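Local coordinates for periplasmic binding protein (Veillonella parvula, PDB 4MO9) that probably binds a small solute, perhaps an iron complex, and hands it to a membrane transporter, at residues K61-T72 with M89-T100. Sequence-based numbering, arbitrary orientation.
Sequences KDTPKVIAGMDT and MPELAKIPVVGT
A single parallel bridge between Met70 and Val97, at the outer edge of the N-terminal lobe's parallel sheet, ties the chain leaving strand 67-69 to the loop that follows helix 79-88. Selenomethionine Met70 serves both bonds: its N reaches Pro96 O at 2.9 Å, almost straight at 174°, and its O accepts Val98 N at 2.8 Å, the donor lying above the carbonyl plane. Beside the bridge, Ile95 turns CG2 anti to its own backbone N (CG1 at chi1 -59°), which brings that methyl against Ile67 O and 3.9 Å from Met70 CB, while the Ile95 and Ile67 side chains cross at about a right angle, CD1 3.8 Å from Ile67 CG2. Trimming Ile95 to an alanine would probably open a gap between Ile67 and Met70 and leave both side chains less firmly packed. Farther along, Pro64 CG sits 3.7 Å from Met89 SE. At the opposite end one water joins Asp71 OD2 to Thr100 OG1, and a second links Thr72 N, Val98 O and Thr100 OG1, the Thr100 side chain lying about 6 Å from the bound trimethylamine oxide. Ser46 holds the other Asp71 oxygen. Strand 41-42 pairs with 67-69, Trp82 and Phe85 of helix 79-88 touch Met70 and Leu92 respectively, and helix 108-112 packs on Val98.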
loop_
_atom_site.group_PDB
_atom_site.type_symbol
_atom_site.label_atom_id
_atom_site.label_comp_id
_atom_site.label_asym_id
_atom_site.label_seq_id
_atom_site.Cartn_x
_atom_site.Cartn_y
_atom_site.Cartn_z
ATOM N N LYS A 61 4.371 -18.704 -9.158
ATOM C CA LYS A 61 5.434 -19.546 -8.617
ATOM C C LYS A 61 6.783 -19.289 -9.279
ATOM O O LYS A 61 7.823 -19.637 -8.717
ATOM C CB LYS A 61 5.070 -21.018 -8.757
ATOM C CG LYS A 61 3.986 -21.499 -7.809
ATOM C CD LYS A 61 3.615 -22.942 -8.137
ATOM C CE LYS A 61 2.926 -23.633 -6.966
ATOM N NZ LYS A 61 2.567 -25.045 -7.289
ATOM N N ASP A 62 6.756 -18.687 -10.469
ATOM C CA ASP A 62 7.980 -18.391 -11.219
ATOM C C ASP A 62 8.623 -17.070 -10.809
ATOM O O ASP A 62 9.606 -16.645 -11.417
ATOM C CB ASP A 62 7.698 -18.362 -12.726
ATOM C CG ASP A 62 7.291 -19.716 -13.272
ATOM O OD1 ASP A 62 7.828 -20.741 -12.794
ATOM O OD2 ASP A 62 6.429 -19.751 -14.179
ATOM N N THR A 63 8.060 -16.422 -9.791
ATOM C CA THR A 63 8.571 -15.134 -9.322
ATOM C C THR A 63 10.096 -15.062 -9.118
ATOM O O THR A 63 10.732 -14.125 -9.597
ATOM C CB THR A 63 7.833 -14.653 -8.040
ATOM O OG1 THR A 63 6.461 -14.392 -8.356
ATOM C CG2 THR A 63 8.457 -13.382 -7.510
ATOM N N PRO A 64 10.695 -16.042 -8.417
ATOM C CA PRO A 64 12.145 -15.909 -8.191
ATOM C C PRO A 64 12.983 -15.983 -9.477
ATOM O O PRO A 64 14.111 -15.476 -9.497
ATOM C CB PRO A 64 12.473 -17.122 -7.306
ATOM C CG PRO A 64 11.163 -17.507 -6.671
ATOM C CD PRO A 64 10.146 -17.232 -7.741
ATOM N N LYS A 65 12.439 -16.591 -10.529
ATOM C CA LYS A 65 13.177 -16.774 -11.783
ATOM C C LYS A 65 13.429 -15.486 -12.581
ATOM O O LYS A 65 14.158 -15.509 -13.580
ATOM C CB LYS A 65 12.455 -17.782 -12.675
ATOM C CG LYS A 65 12.239 -19.147 -12.050
ATOM C CD LYS A 65 11.721 -20.128 -13.102
ATOM C CE LYS A 65 11.494 -21.517 -12.520
ATOM N NZ LYS A 65 10.333 -21.536 -11.573
ATOM N N VAL A 66 12.834 -14.373 -12.158
ATOM C CA VAL A 66 13.016 -13.106 -12.871
ATOM C C VAL A 66 13.667 -12.018 -12.011
ATOM O O VAL A 66 13.844 -10.881 -12.467
ATOM C CB VAL A 66 11.675 -12.548 -13.419
ATOM C CG1 VAL A 66 10.982 -13.587 -14.297
ATOM C CG2 VAL A 66 10.771 -12.115 -12.278
ATOM N N ILE A 67 14.001 -12.346 -10.766
ATOM C CA ILE A 67 14.561 -11.346 -9.854
ATOM C C ILE A 67 16.062 -11.565 -9.659
ATOM O O ILE A 67 16.476 -12.627 -9.192
ATOM C CB ILE A 67 13.872 -11.390 -8.475
ATOM C CG1 ILE A 67 12.375 -11.078 -8.604
ATOM C CG2 ILE A 67 14.544 -10.406 -7.508
ATOM C CD1 ILE A 67 11.570 -11.422 -7.358
ATOM N N ALA A 68 16.873 -10.569 -10.016
ATOM C CA ALA A 68 18.327 -10.659 -9.857
ATOM C C ALA A 68 18.809 -10.038 -8.536
ATOM O O ALA A 68 19.856 -10.433 -7.996
ATOM C CB ALA A 68 19.016 -9.988 -11.019
ATOM N N GLY A 69 18.055 -9.056 -8.036
ATOM C CA GLY A 69 18.426 -8.359 -6.817
ATOM C C GLY A 69 17.229 -8.069 -5.941
ATOM O O GLY A 69 16.235 -7.478 -6.396
HETATM N N MSE A 70 17.333 -8.472 -4.675
HETATM C CA MSE A 70 16.255 -8.334 -3.706
HETATM C C MSE A 70 16.585 -7.197 -2.738
HETATM O O MSE A 70 17.674 -7.174 -2.156
HETATM C CB MSE A 70 16.103 -9.662 -2.950
HETATM C CG MSE A 70 15.299 -9.603 -1.656
HETATM SE SE MSE A 70 13.402 -9.206 -1.949
HETATM C CE MSE A 70 12.980 -10.727 -3.036
ATOM N N ASP A 71 15.675 -6.240 -2.583
ATOM C CA ASP A 71 15.885 -5.161 -1.617
ATOM C C ASP A 71 15.533 -5.669 -0.220
ATOM O O ASP A 71 15.073 -6.809 -0.071
ATOM C CB ASP A 71 15.033 -3.934 -1.954
ATOM C CG ASP A 71 13.548 -4.241 -1.953
ATOM O OD1 ASP A 71 13.172 -5.378 -2.311
ATOM O OD2 ASP A 71 12.747 -3.349 -1.587
ATOM N N THR A 72 15.744 -4.837 0.799
ATOM C CA THR A 72 15.525 -5.262 2.186
ATOM C C THR A 72 14.297 -4.621 2.818
ATOM O O THR A 72 14.098 -4.709 4.036
ATOM C CB THR A 72 16.731 -4.930 3.078
ATOM O OG1 THR A 72 16.873 -3.513 3.178
ATOM C CG2 THR A 72 17.995 -5.504 2.490
HETATM N N MSE A 89 7.883 -19.601 -0.209
HETATM C CA MSE A 89 8.749 -19.466 -1.380
HETATM C C MSE A 89 10.186 -19.208 -0.915
HETATM O O MSE A 89 10.687 -18.095 -1.034
HETATM C CB MSE A 89 8.257 -18.306 -2.256
HETATM C CG MSE A 89 9.009 -18.133 -3.554
HETATM SE SE MSE A 89 8.155 -16.777 -4.649
HETATM C CE MSE A 89 6.674 -17.909 -5.280
ATOM N N PRO A 90 10.847 -20.238 -0.357
ATOM C CA PRO A 90 12.162 -20.055 0.280
ATOM C C PRO A 90 13.246 -19.510 -0.648
ATOM O O PRO A 90 14.233 -18.952 -0.166
ATOM C CB PRO A 90 12.529 -21.465 0.768
ATOM C CG PRO A 90 11.622 -22.403 0.003
ATOM C CD PRO A 90 10.361 -21.624 -0.240
ATOM N N GLU A 91 13.059 -19.649 -1.955
ATOM C CA GLU A 91 14.058 -19.164 -2.902
ATOM C C GLU A 91 14.214 -17.650 -2.844
ATOM O O GLU A 91 15.213 -17.110 -3.317
ATOM C CB GLU A 91 13.697 -19.589 -4.324
ATOM C CG GLU A 91 13.744 -21.081 -4.565
ATOM C CD GLU A 91 13.187 -21.449 -5.923
ATOM O OE1 GLU A 91 11.953 -21.332 -6.108
ATOM O OE2 GLU A 91 13.983 -21.839 -6.808
ATOM N N LEU A 92 13.225 -16.969 -2.274
ATOM C CA LEU A 92 13.276 -15.512 -2.173
ATOM C C LEU A 92 14.445 -15.064 -1.297
ATOM O O LEU A 92 15.058 -14.018 -1.547
ATOM C CB LEU A 92 11.962 -14.958 -1.604
ATOM C CG LEU A 92 10.726 -14.955 -2.502
ATOM C CD1 LEU A 92 9.530 -14.386 -1.746
ATOM C CD2 LEU A 92 10.979 -14.143 -3.778
ATOM N N ALA A 93 14.751 -15.866 -0.277
ATOM C CA ALA A 93 15.804 -15.534 0.682
ATOM C C ALA A 93 17.195 -15.895 0.156
ATOM O O ALA A 93 18.205 -15.632 0.822
ATOM C CB ALA A 93 15.538 -16.221 2.015
ATOM N N LYS A 94 17.241 -16.493 -1.035
ATOM C CA LYS A 94 18.506 -16.869 -1.671
ATOM C C LYS A 94 18.955 -15.851 -2.725
ATOM O O LYS A 94 20.078 -15.923 -3.217
ATOM C CB LYS A 94 18.386 -18.241 -2.343
ATOM C CG LYS A 94 18.129 -19.423 -1.420
ATOM C CD LYS A 94 18.166 -20.712 -2.236
ATOM C CE LYS A 94 17.729 -21.934 -1.438
ATOM N NZ LYS A 94 17.665 -23.146 -2.318
ATOM N N ILE A 95 18.075 -14.921 -3.088
ATOM C CA ILE A 95 18.405 -13.917 -4.093
ATOM C C ILE A 95 19.372 -12.892 -3.494
ATOM O O ILE A 95 19.152 -12.413 -2.381
ATOM C CB ILE A 95 17.129 -13.194 -4.599
ATOM C CG1 ILE A 95 16.138 -14.203 -5.202
ATOM C CG2 ILE A 95 17.481 -12.114 -5.618
ATOM C CD1 ILE A 95 14.743 -13.612 -5.459
ATOM N N PRO A 96 20.453 -12.562 -4.224
ATOM C CA PRO A 96 21.407 -11.547 -3.755
ATOM C C PRO A 96 20.696 -10.279 -3.288
ATOM O O PRO A 96 19.763 -9.819 -3.953
ATOM C CB PRO A 96 22.246 -11.266 -5.006
ATOM C CG PRO A 96 22.258 -12.587 -5.726
ATOM C CD PRO A 96 20.879 -13.170 -5.501
ATOM N N VAL A 97 21.120 -9.739 -2.150
ATOM C CA VAL A 97 20.487 -8.565 -1.556
ATOM C C VAL A 97 21.103 -7.278 -2.113
ATOM O O VAL A 97 22.320 -7.226 -2.328
ATOM C CB VAL A 97 20.630 -8.611 -0.017
ATOM C CG1 VAL A 97 20.200 -7.302 0.622
ATOM C CG2 VAL A 97 19.817 -9.767 0.557
ATOM N N VAL A 98 20.279 -6.261 -2.382
ATOM C CA VAL A 98 20.790 -4.948 -2.798
ATOM C C VAL A 98 20.328 -3.849 -1.840
ATOM O O VAL A 98 19.315 -4.002 -1.148
ATOM C CB VAL A 98 20.349 -4.556 -4.236
ATOM C CG1 VAL A 98 20.905 -5.528 -5.248
ATOM C CG2 VAL A 98 18.825 -4.511 -4.336
ATOM N N GLY A 99 21.060 -2.738 -1.803
ATOM C CA GLY A 99 20.663 -1.627 -0.957
ATOM C C GLY A 99 19.410 -0.941 -1.476
ATOM O O GLY A 99 18.839 -1.350 -2.499
ATOM N N THR A 100 18.983 0.109 -0.780
ATOM C CA THR A 100 17.827 0.887 -1.203
ATOM C C THR A 100 18.260 2.307 -1.584
ATOM O O THR A 100 19.044 2.932 -0.870
ATOM C CB THR A 100 16.752 0.893 -0.091
ATOM O OG1 THR A 100 16.184 -0.422 0.012
ATOM C CG2 THR A 100 15.641 1.873 -0.407
HETATM O O HOH W 1 13.776 -0.816 -1.075
HETATM O O HOH W 2 17.608 -2.708 0.302
#